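Protein-tyrosine-phosphatase PTP1 (Arabidopsis thaliana, PDB 6KRW) removes phosphate from phosphotyrosine in proteins, dephosphorylating and probably inhibiting the MAP kinase MPK6, and with MKP1 restrains salicylic acid and camalexin biosynthesis. Local coordinates at residues A[134-139]-A[241-246]; A[202-205]-A[209-212]; A[110-115]-A[148-153]; A[272-275]-A[280-283]. One frame throughout, in Å; residues are numbered along the deposited sequence.

Interaction 1: residues A[134-139]-A[241-246]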
loop_
_atom_site.group_PDB
_atom_site.type_symbol
_atom_site.label_atom_id
_atom_site.label_comp_id
_atom_site.label_asym_id
_atom_site.label_seq_id
_atom_site.Cartn_x
_atom_site.Cartn_y
_atom_site.Cartn_z
ATOM N N MET A 134 -0.751 -3.256 6.511
ATOM C CA MET A 134 0.242 -4.340 6.507
ATOM C C MET A 134 -0.408 -5.604 5.957
ATOM O O MET A 134 -1.359 -6.105 6.600
ATOM C CB MET A 134 0.714 -4.582 7.937
ATOM C CG MET A 134 1.708 -5.684 8.047
ATOM S SD MET A 134 2.358 -5.772 9.696
ATOM C CE MET A 134 3.512 -7.107 9.446
ATOM N N LEU A 135 0.092 -6.174 4.862
ATOM C CA LEU A 135 -0.566 -7.275 4.116
ATOM C C LEU A 135 0.279 -8.538 4.177
ATOM O O LEU A 135 0.211 -9.337 3.270
ATOM C CB LEU A 135 -0.780 -6.819 2.667
ATOM C CG LEU A 135 -1.618 -5.560 2.528
ATOM C CD1 LEU A 135 -1.549 -5.048 1.071
ATOM C CD2 LEU A 135 -3.054 -5.776 2.961
ATOM N N THR A 136 1.011 -8.736 5.263
ATOM C CA THR A 136 1.863 -9.938 5.379
ATOM C C THR A 136 1.884 -10.380 6.852
ATOM O O THR A 136 1.664 -9.543 7.685
ATOM C CB THR A 136 3.298 -9.650 4.917
ATOM O OG1 THR A 136 4.150 -10.799 4.925
ATOM C CG2 THR A 136 3.959 -8.544 5.704
ATOM N N ARG A 137 2.242 -11.636 7.006
ATOM C CA ARG A 137 2.738 -12.164 8.293
ATOM C C ARG A 137 4.201 -11.776 8.447
ATOM O O ARG A 137 4.868 -11.499 7.429
ATOM C CB ARG A 137 2.596 -13.692 8.357
ATOM C CG ARG A 137 1.163 -14.181 8.246
ATOM C CD ARG A 137 1.148 -15.708 8.346
ATOM N NE ARG A 137 -0.190 -16.237 8.254
ATOM C CZ ARG A 137 -0.480 -17.535 8.480
ATOM N NH1 ARG A 137 0.501 -18.411 8.630
ATOM N NH2 ARG A 137 -1.734 -17.959 8.463
ATOM N N LEU A 138 4.691 -11.793 9.685
ATOM C CA LEU A 138 6.149 -11.637 9.915
ATOM C C LEU A 138 6.905 -12.807 9.275
ATOM O O LEU A 138 7.997 -12.601 8.763
ATOM C CB LEU A 138 6.412 -11.514 11.423
ATOM C CG LEU A 138 5.744 -10.323 12.123
ATOM C CD1 LEU A 138 5.976 -10.376 13.628
ATOM C CD2 LEU A 138 6.219 -8.990 11.561
ATOM N N VAL A 139 6.411 -14.052 9.443
ATOM C CA VAL A 139 7.125 -15.265 8.934
ATOM C C VAL A 139 6.137 -16.146 8.177
ATOM O O VAL A 139 5.017 -16.299 8.655
ATOM C CB VAL A 139 7.778 -16.062 10.078
ATOM C CG1 VAL A 139 8.649 -17.202 9.546
ATOM C CG2 VAL A 139 8.559 -15.146 11.009
ATOM N N ILE A 241 5.369 -4.700 -3.327
ATOM C CA ILE A 241 4.926 -4.557 -4.737
ATOM C C ILE A 241 3.764 -5.474 -5.129
ATOM O O ILE A 241 2.873 -4.999 -5.800
ATOM C CB ILE A 241 6.120 -4.684 -5.710
ATOM C CG1 ILE A 241 6.857 -6.017 -5.613
ATOM C CG2 ILE A 241 7.064 -3.490 -5.563
ATOM C CD1 ILE A 241 7.882 -6.234 -6.698
ATOM N N GLY A 242 3.715 -6.747 -4.670
ATOM C CA GLY A 242 2.671 -7.649 -5.186
ATOM C C GLY A 242 1.356 -7.423 -4.463
ATOM O O GLY A 242 0.415 -6.886 -5.049
ATOM N N ARG A 243 1.302 -7.848 -3.202
ATOM C CA ARG A 243 0.097 -7.599 -2.392
ATOM C C ARG A 243 -0.121 -6.093 -2.259
ATOM O O ARG A 243 -1.204 -5.657 -2.394
ATOM C CB ARG A 243 0.280 -8.322 -1.052
ATOM C CG ARG A 243 0.293 -9.839 -1.224
ATOM C CD ARG A 243 0.772 -10.577 0.013
ATOM N NE ARG A 243 2.214 -10.480 0.200
ATOM C CZ ARG A 243 2.878 -11.100 1.164
ATOM N NH1 ARG A 243 2.234 -11.908 2.010
ATOM N NH2 ARG A 243 4.174 -10.947 1.285
ATOM N N THR A 244 0.945 -5.345 -2.019
ATOM C CA THR A 244 0.872 -3.876 -1.872
ATOM C C THR A 244 0.275 -3.246 -3.136
ATOM O O THR A 244 -0.623 -2.463 -3.033
ATOM C CB THR A 244 2.269 -3.331 -1.606
ATOM O OG1 THR A 244 2.660 -3.758 -0.309
ATOM C CG2 THR A 244 2.336 -1.818 -1.654
ATOM N N GLY A 245 0.786 -3.608 -4.306
ATOM C CA GLY A 245 0.259 -3.016 -5.549
ATOM C C GLY A 245 -1.185 -3.382 -5.793
ATOM O O GLY A 245 -1.966 -2.558 -6.269
ATOM N N THR A 246 -1.560 -4.628 -5.473
ATOM C CA THR A 246 -2.947 -5.092 -5.644
ATOM C C THR A 246 -3.854 -4.251 -4.735
ATOM O O THR A 246 -4.873 -3.792 -5.200
ATOM C CB THR A 246 -3.011 -6.598 -5.366
ATOM O OG1 THR A 246 -2.086 -7.308 -6.193
ATOM C CG2 THR A 246 -4.399 -7.164 -5.556
#
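Leu135 and Thr136, just past strand 131-134, meet Arg243 on the first turn of helix 242-259 in a buried van der Waals contact, its centre about 8 Å from the centre of the chain. Leu135 O is 3.5 Å from Arg243 CD and lies, with Thr136 CB, over one face of the guanidinium. The leucine side chain points at the helix and its CD1 comes 3.5 Å from Arg243 O. A bend at chi3 (-75°) turns the guanidinium out of line with the aliphatic part of Arg243, and the Thr136 and Arg243 side chains cross at about a right angle. Thr136 OG1 gives its hydrogen to Arg137 O (2.7 Å), in the carbonyl plane and on a lone pair. Arg243 closes the CX5R phosphate-binding loop that begins at the catalytic Cys237, and the equivalent residues of relatives bind substrate. A citrate, probably from the crystallisation liquor, sits in this loop, hydrogen-bonded by Arg243 NE and by the backbone N of Ile241 and Gly242, while Arg243 NH1 is taken by Trp204 O. Within the helix turn, Thr246 OG1 donates to Gly242 O (2.8 Å), and Thr246 N reaches that oxygen from the opposite face of its plane.

Interaction 2: residues A[202-205]-A[209-212]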
loop_
_atom_site.group_PDB
_atom_site.type_symbol
_atom_site.label_atom_id
_atom_site.label_comp_id
_atom_site.label_asym_id
_atom_site.label_seq_id
_atom_site.Cartn_x
_atom_site.Cartn_y
_atom_site.Cartn_z
ATOM N N PRO A 202 -3.202 -11.053 7.944
ATOM C CA PRO A 202 -2.284 -12.265 7.823
ATOM C C PRO A 202 -2.748 -13.397 6.890
ATOM O O PRO A 202 -2.021 -14.356 6.745
ATOM C CB PRO A 202 -2.253 -12.737 9.292
ATOM C CG PRO A 202 -3.658 -12.448 9.780
ATOM C CD PRO A 202 -4.031 -11.126 9.148
ATOM N N GLU A 203 -3.820 -13.158 6.122
ATOM C CA GLU A 203 -4.320 -14.308 5.318
ATOM C C GLU A 203 -4.197 -13.987 3.833
ATOM O O GLU A 203 -5.012 -14.438 3.036
ATOM C CB GLU A 203 -5.736 -14.665 5.732
ATOM C CG GLU A 203 -5.792 -15.265 7.134
ATOM C CD GLU A 203 -4.769 -16.363 7.427
ATOM O OE1 GLU A 203 -4.104 -16.278 8.483
ATOM O OE2 GLU A 203 -4.640 -17.325 6.625
ATOM N N TRP A 204 -3.146 -13.268 3.483
ATOM C CA TRP A 204 -2.844 -13.024 2.053
ATOM C C TRP A 204 -1.456 -13.589 1.794
ATOM O O TRP A 204 -0.452 -12.952 2.114
ATOM C CB TRP A 204 -2.920 -11.534 1.751
ATOM C CG TRP A 204 -2.923 -11.179 0.294
ATOM C CD1 TRP A 204 -2.522 -11.945 -0.751
ATOM C CD2 TRP A 204 -3.380 -9.946 -0.267
ATOM N NE1 TRP A 204 -2.687 -11.275 -1.937
ATOM C CE2 TRP A 204 -3.244 -10.058 -1.675
ATOM C CE3 TRP A 204 -3.932 -8.777 0.268
ATOM C CZ2 TRP A 204 -3.570 -9.027 -2.547
ATOM C CZ3 TRP A 204 -4.265 -7.761 -0.605
ATOM C CH2 TRP A 204 -4.092 -7.891 -1.984
ATOM N N PRO A 205 -1.366 -14.798 1.217
ATOM C CA PRO A 205 -0.074 -15.435 1.006
ATOM C C PRO A 205 0.808 -14.700 -0.009
ATOM O O PRO A 205 0.312 -14.137 -0.975
ATOM C CB PRO A 205 -0.397 -16.850 0.507
ATOM C CG PRO A 205 -1.880 -16.845 0.172
ATOM C CD PRO A 205 -2.506 -15.628 0.817
ATOM N N VAL A 209 -3.142 -15.047 -3.393
ATOM C CA VAL A 209 -4.371 -14.221 -3.258
ATOM C C VAL A 209 -5.204 -14.794 -2.129
ATOM O O VAL A 209 -5.142 -16.003 -1.848
ATOM C CB VAL A 209 -5.199 -14.132 -4.561
ATOM C CG1 VAL A 209 -4.465 -13.350 -5.625
ATOM C CG2 VAL A 209 -5.629 -15.499 -5.066
ATOM N N PRO A 210 -5.992 -13.935 -1.450
ATOM C CA PRO A 210 -6.943 -14.397 -0.447
ATOM C C PRO A 210 -7.998 -15.313 -1.072
ATOM O O PRO A 210 -8.180 -15.314 -2.256
ATOM C CB PRO A 210 -7.583 -13.118 0.113
ATOM C CG PRO A 210 -6.617 -12.012 -0.275
ATOM C CD PRO A 210 -5.987 -12.470 -1.562
ATOM N N LYS A 211 -8.674 -16.084 -0.234
ATOM C CA LYS A 211 -9.745 -16.985 -0.738
ATOM C C LYS A 211 -10.993 -16.182 -1.136
ATOM O O LYS A 211 -11.766 -16.708 -1.950
ATOM C CB LYS A 211 -10.041 -18.063 0.310
ATOM C CG LYS A 211 -8.787 -18.729 0.863
ATOM C CD LYS A 211 -7.882 -19.322 -0.206
ATOM C CE LYS A 211 -6.415 -19.332 0.180
ATOM N NZ LYS A 211 -5.764 -18.010 -0.013
ATOM N N ASP A 212 -11.202 -14.984 -0.575
ATOM C CA ASP A 212 -12.363 -14.141 -0.963
ATOM C C ASP A 212 -11.940 -12.670 -0.858
ATOM O O ASP A 212 -10.825 -12.413 -0.452
ATOM C CB ASP A 212 -13.600 -14.522 -0.143
ATOM C CG ASP A 212 -13.448 -14.230 1.332
ATOM O OD1 ASP A 212 -13.160 -13.066 1.692
ATOM O OD2 ASP A 212 -13.693 -15.160 2.116
HETATM O O HOH W 1 -7.186 -16.074 2.515
#
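Pro210 presses its ring onto the indole of Trp204, and here the contact is tightest. The CD carbon of Pro210 stands 3.5 Å from the centroid of the five-membered ring of Trp204 and only 9° off the ring normal, a face-on CH-pi interaction. Pro210 CG extends the cover, lying 3.8 Å from Trp204 CD2. The indole reaches this place because its CG is anti to the backbone N (chi1 -168°). Val209 adds its CA, 3.6 Å from Trp204 NE1, while NE1 itself is hydrogen-bonded to Gly208 O, which, with the packing on the indole face, probably limits rotation of the ring. Phe290 of helix 285-303 meets the same indole.

The other side is looser and wetter. Pro205 and Lys211 approach only to 4.1 Å, CG to NZ, and the lysine, folded at chi2 and chi4, turns back to donate to Val209 O (2.8 Å) in its own segment. A water bridges the two backbones, donating to Glu203 O (2.8 Å) and accepting from Lys211 N. The charges do not pair here: Glu203 OE2 remains 6.8 Å from Lys211 NZ, and Glu203 OE1 forms a salt bridge with Arg137. Trp204 and Pro205 are followed by Asp206, inferred to bind substrate, and together they form the WPD loop of classical tyrosine phosphatases, its two flanks packed together by the Trp204-Pro210 pair.

Interaction 3: residues A[110-115]-A[148-153]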
loop_
_atom_site.group_PDB
_atom_site.type_symbol
_atom_site.label_atom_id
_atom_site.label_comp_id
_atom_site.label_asym_id
_atom_site.label_seq_id
_atom_site.Cartn_x
_atom_site.Cartn_y
_atom_site.Cartn_z
ATOM N N GLN A 110 8.747 -1.675 1.647
ATOM C CA GLN A 110 9.037 -3.070 2.037
ATOM C C GLN A 110 8.695 -3.261 3.514
ATOM O O GLN A 110 8.553 -2.291 4.241
ATOM C CB GLN A 110 10.512 -3.379 1.804
ATOM C CG GLN A 110 11.413 -2.627 2.752
ATOM C CD GLN A 110 12.879 -2.810 2.469
ATOM O OE1 GLN A 110 13.268 -3.389 1.453
ATOM N NE2 GLN A 110 13.689 -2.373 3.420
ATOM N N GLY A 111 8.494 -4.515 3.881
ATOM C CA GLY A 111 8.327 -4.851 5.313
ATOM C C GLY A 111 9.660 -4.477 5.965
ATOM O O GLY A 111 10.724 -4.899 5.499
ATOM N N PRO A 112 9.749 -3.588 7.018
ATOM C CA PRO A 112 10.995 -3.095 7.633
ATOM C C PRO A 112 11.913 -4.212 8.126
ATOM O O PRO A 112 11.431 -5.233 8.633
ATOM C CB PRO A 112 10.543 -2.219 8.805
ATOM C CG PRO A 112 9.173 -1.761 8.381
ATOM C CD PRO A 112 8.589 -2.880 7.561
ATOM N N LEU A 113 13.217 -4.003 7.955
ATOM C CA LEU A 113 14.268 -4.890 8.505
ATOM C C LEU A 113 14.574 -4.403 9.911
ATOM O O LEU A 113 14.252 -3.268 10.230
ATOM C CB LEU A 113 15.490 -4.770 7.587
ATOM C CG LEU A 113 15.272 -5.267 6.164
ATOM C CD1 LEU A 113 16.264 -4.629 5.214
ATOM C CD2 LEU A 113 15.375 -6.783 6.113
ATOM N N PRO A 114 15.183 -5.235 10.796
ATOM C CA PRO A 114 15.521 -4.783 12.141
ATOM C C PRO A 114 16.298 -3.460 12.114
ATOM O O PRO A 114 15.997 -2.588 12.897
ATOM C CB PRO A 114 16.397 -5.912 12.681
ATOM C CG PRO A 114 15.981 -7.117 11.876
ATOM C CD PRO A 114 15.677 -6.579 10.494
ATOM N N HIS A 115 17.250 -3.316 11.202
ATOM C CA HIS A 115 18.101 -2.100 11.120
ATOM C C HIS A 115 17.440 -0.974 10.309
ATOM O O HIS A 115 18.084 0.085 10.222
ATOM C CB HIS A 115 19.479 -2.466 10.591
ATOM C CG HIS A 115 19.445 -3.246 9.330
ATOM N ND1 HIS A 115 18.989 -4.552 9.280
ATOM C CD2 HIS A 115 19.814 -2.918 8.078
ATOM C CE1 HIS A 115 19.094 -4.992 8.041
ATOM N NE2 HIS A 115 19.596 -4.005 7.284
ATOM N N GLY A 148 9.893 -7.403 9.711
ATOM C CA GLY A 148 10.357 -7.353 11.103
ATOM C C GLY A 148 9.268 -6.829 12.013
ATOM O O GLY A 148 8.355 -6.138 11.534
ATOM N N ASP A 149 9.312 -7.188 13.296
ATOM C CA ASP A 149 8.315 -6.681 14.268
ATOM C C ASP A 149 8.676 -5.253 14.681
ATOM O O ASP A 149 9.526 -5.058 15.543
ATOM C CB ASP A 149 8.218 -7.603 15.488
ATOM C CG ASP A 149 7.195 -7.156 16.513
ATOM O OD1 ASP A 149 6.659 -6.047 16.377
ATOM O OD2 ASP A 149 6.985 -7.926 17.497
ATOM N N TYR A 150 8.069 -4.280 14.016
ATOM C CA TYR A 150 8.325 -2.856 14.299
ATOM C C TYR A 150 7.170 -2.264 15.090
ATOM O O TYR A 150 7.203 -1.060 15.300
ATOM C CB TYR A 150 8.521 -2.124 12.957
ATOM C CG TYR A 150 7.314 -2.104 12.036
ATOM C CD1 TYR A 150 6.346 -1.128 12.149
ATOM C CD2 TYR A 150 7.098 -3.119 11.116
ATOM C CE1 TYR A 150 5.202 -1.153 11.366
ATOM C CE2 TYR A 150 5.953 -3.170 10.333
ATOM C CZ TYR A 150 5.001 -2.182 10.466
ATOM O OH TYR A 150 3.848 -2.181 9.739
ATOM N N PHE A 151 6.237 -3.074 15.618
ATOM C CA PHE A 151 5.009 -2.439 16.169
ATOM C C PHE A 151 4.478 -3.101 17.450
ATOM O O PHE A 151 3.659 -2.454 18.126
ATOM C CB PHE A 151 3.912 -2.389 15.110
ATOM C CG PHE A 151 3.582 -3.736 14.520
ATOM C CD1 PHE A 151 4.237 -4.171 13.381
ATOM C CD2 PHE A 151 2.610 -4.552 15.076
ATOM C CE1 PHE A 151 3.953 -5.403 12.813
ATOM C CE2 PHE A 151 2.320 -5.776 14.501
ATOM C CZ PHE A 151 3.000 -6.217 13.390
ATOM N N GLN A 152 4.871 -4.317 17.803
ATOM C CA GLN A 152 4.299 -4.963 19.006
ATOM C C GLN A 152 5.056 -4.480 20.241
ATOM O O GLN A 152 6.282 -4.426 20.203
ATOM C CB GLN A 152 4.364 -6.476 18.846
ATOM C CG GLN A 152 3.476 -6.999 17.722
ATOM C CD GLN A 152 3.350 -8.502 17.761
ATOM O OE1 GLN A 152 2.304 -9.046 18.118
ATOM N NE2 GLN A 152 4.434 -9.187 17.424
ATOM N N ASP A 153 4.336 -4.139 21.306
ATOM C CA ASP A 153 4.957 -3.612 22.553
ATOM C C ASP A 153 4.436 -4.400 23.760
ATOM O O ASP A 153 4.163 -3.778 24.816
ATOM C CB ASP A 153 4.722 -2.104 22.681
ATOM C CG ASP A 153 3.305 -1.721 23.082
ATOM O OD1 ASP A 153 2.379 -2.515 22.824
ATOM O OD2 ASP A 153 3.137 -0.628 23.656
#
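Gly148 approaches Pro112 so closely that a beta carbon at this position would clash with Pro112 O, so the observed backbone path favours glycine. A backbone hydrogen bond runs from Gly148 N to Pro112 O, 2.9 Å long. Beside it, Pro112 packs its ring obliquely against Tyr150: Pro112 CG is 3.7 Å from Tyr150 CD2 in an off-centre CH-pi contact, and the same CG lies 4.2 Å from the centroid of the Tyr150 ring, 30° off its normal. On the other side of the tyrosine ring, Phe151 CD1 sits 3.5 Å above the plane, over its centre, so that the phenol is held between a proline and a phenylalanine edge. Tyr150 CG lies between the backbone N and the carbonyl carbon (chi1 64°), which sends the ring inward to strand 131-134. The contact joins two loops of the phosphatase domain, one leading into helix 117-126 and one following strand 131-134. At its inner end Tyr150 OH is hydrogen-bonded to His198 and to His236, where the HCX5R signature of the family begins, just before the catalytic Cys237. An alanine at Tyr150 would strip away the ring between Pro112 and Phe151 and would probably leave both histidines without this hydroxyl partner. The turn that carries the tyrosine is shaped by Asp149, whose OD1 accepts from Phe151 N (3.1 Å) in an Asx turn and from Gln152 N (2.9 Å) on its syn lone pair. Gln152 NE2 meets the other carboxylate oxygen, Asp149 OD2, from above the carboxylate plane.

Interaction 4: residues A[272-275]-A[280-283]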
loop_
_atom_site.group_PDB
_atom_site.type_symbol
_atom_site.label_atom_id
_atom_site.label_comp_id
_atom_site.label_asym_id
_atom_site.label_seq_id
_atom_site.Cartn_x
_atom_site.Cartn_y
_atom_site.Cartn_z
ATOM N N ALA A 272 -0.048 -0.006 -15.081
ATOM C CA ALA A 272 1.157 0.460 -15.797
ATOM C C ALA A 272 1.676 1.747 -15.135
ATOM O O ALA A 272 2.893 1.909 -15.014
ATOM C CB ALA A 272 0.808 0.718 -17.250
ATOM N N LEU A 273 0.763 2.639 -14.728
ATOM C CA LEU A 273 1.188 3.876 -14.028
ATOM C C LEU A 273 1.862 3.542 -12.700
ATOM O O LEU A 273 2.903 4.069 -12.357
ATOM C CB LEU A 273 0.001 4.791 -13.832
ATOM C CG LEU A 273 0.283 6.104 -13.110
ATOM C CD1 LEU A 273 1.392 6.911 -13.790
ATOM C CD2 LEU A 273 -0.989 6.941 -13.065
ATOM N N PHE A 274 1.250 2.602 -11.973
ATOM C CA PHE A 274 1.883 2.177 -10.705
ATOM C C PHE A 274 3.285 1.636 -10.947
ATOM O O PHE A 274 4.190 1.898 -10.159
ATOM C CB PHE A 274 1.052 1.080 -10.020
ATOM C CG PHE A 274 -0.191 1.514 -9.305
ATOM C CD1 PHE A 274 -0.662 2.816 -9.328
ATOM C CD2 PHE A 274 -0.890 0.574 -8.566
ATOM C CE1 PHE A 274 -1.798 3.174 -8.602
ATOM C CE2 PHE A 274 -2.048 0.939 -7.895
ATOM C CZ PHE A 274 -2.479 2.231 -7.872
ATOM N N ARG A 275 3.451 0.871 -12.023
ATOM C CA ARG A 275 4.777 0.292 -12.349
ATOM C C ARG A 275 5.800 1.380 -12.743
ATOM O O ARG A 275 6.960 1.192 -12.473
ATOM C CB ARG A 275 4.622 -0.818 -13.382
ATOM C CG ARG A 275 4.003 -2.076 -12.801
ATOM C CD ARG A 275 3.662 -3.053 -13.886
ATOM N NE ARG A 275 3.271 -4.316 -13.286
ATOM C CZ ARG A 275 3.318 -5.482 -13.887
ATOM N NH1 ARG A 275 3.787 -5.609 -15.112
ATOM N NH2 ARG A 275 2.929 -6.584 -13.267
ATOM N N GLY A 280 7.321 -3.424 -10.687
ATOM C CA GLY A 280 6.684 -4.739 -10.452
ATOM C C GLY A 280 5.392 -4.677 -9.655
ATOM O O GLY A 280 4.912 -5.746 -9.212
ATOM N N MET A 281 4.787 -3.524 -9.464
ATOM C CA MET A 281 3.497 -3.452 -8.731
ATOM C C MET A 281 2.487 -4.383 -9.401
ATOM O O MET A 281 2.313 -4.335 -10.582
ATOM C CB MET A 281 2.981 -2.009 -8.700
ATOM C CG MET A 281 3.857 -1.102 -7.881
ATOM S SD MET A 281 3.453 -1.102 -6.116
ATOM C CE MET A 281 2.108 0.064 -6.129
ATOM N N VAL A 282 1.835 -5.239 -8.564
ATOM C CA VAL A 282 0.905 -6.337 -8.965
ATOM C C VAL A 282 1.758 -7.439 -9.582
ATOM O O VAL A 282 2.103 -7.369 -10.772
ATOM C CB VAL A 282 -0.289 -5.913 -9.844
ATOM C CG1 VAL A 282 -1.300 -7.064 -9.986
ATOM C CG2 VAL A 282 -0.983 -4.701 -9.276
ATOM N N GLN A 283 2.093 -8.459 -8.788
ATOM C CA GLN A 283 3.109 -9.450 -9.200
ATOM C C GLN A 283 2.557 -10.587 -10.054
ATOM O O GLN A 283 3.319 -11.094 -10.893
ATOM C CB GLN A 283 3.852 -9.958 -7.974
ATOM C CG GLN A 283 4.885 -8.968 -7.491
ATOM C CD GLN A 283 6.114 -9.144 -8.338
ATOM O OE1 GLN A 283 6.808 -10.153 -8.234
ATOM N NE2 GLN A 283 6.377 -8.154 -9.185
#
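The shortest polar bond across this contact runs from Arg275 NH2 to Val282 O, 2.7 Å long, with the oxygen close to the guanidinium plane. It ties helix 267-277 to residues 280-283, which lead into the Q-loop glutamine of the tyrosine phosphatase fold, Gln283, a substrate-binding position in relatives. A second bond completes a fork: Arg275 NE donates to Met281 O at 2.9 Å and almost dead straight (178°). Both carbonyls lie at the guanidinium edge, one residue apart in the chain, and the two bonds fix the rotation of the flat group. The arginine spans the gap because its chain runs extended from CG to NE, with CG 3.6 Å from Met281 O; NH1 is occupied by Gln38. With a leucine in its place, the carbonyl oxygens of Met281 and Val282 would probably lose these donors and the loop backbone would be likely to sit less firmly against the helix.

Next to this polar side lies an apolar one. Phe274 CB meets Met281 CB at 3.9 Å, and the methionine, bent at chi2 and chi3, brings its CE obliquely to the ring, 3.9 Å from Phe274 CD2. The Phe274 ring also touches helix 242-259, so the patch joins the loop to two helices. Gly280, with a positive phi of 80°, suits the tight path of the loop; a beta carbon there would run into the amide of Gln283. That amide bonds back across the turn, Gln283 NE2 donating to Gly280 O at 2.8 Å, in the carbonyl plane and on a lone pair.

How the interactions relate
Strand 233-236 leads to the catalytic Cys237, and the four contacts lie at loops and helix ends around it. Interaction 1 touches each of the others, its centre about 10 Å from that of interaction 2 and about 14 Å from those of 3 and 4, which do not touch one another. The loop after strand 131-134 supplies segments of interactions 1 and 3, which alternate along the chain; interaction 2 falls between the segments of 1, and 4 comes last, helix 267-277 following helix 242-259. Thr246 CG2 packs on Trp204 CZ2 and Ile241 O bonds Val282 N, so phosphate loop, WPD loop and Q-loop adjoin, consistent with a shared substrate pocket that interaction 3 borders through His236.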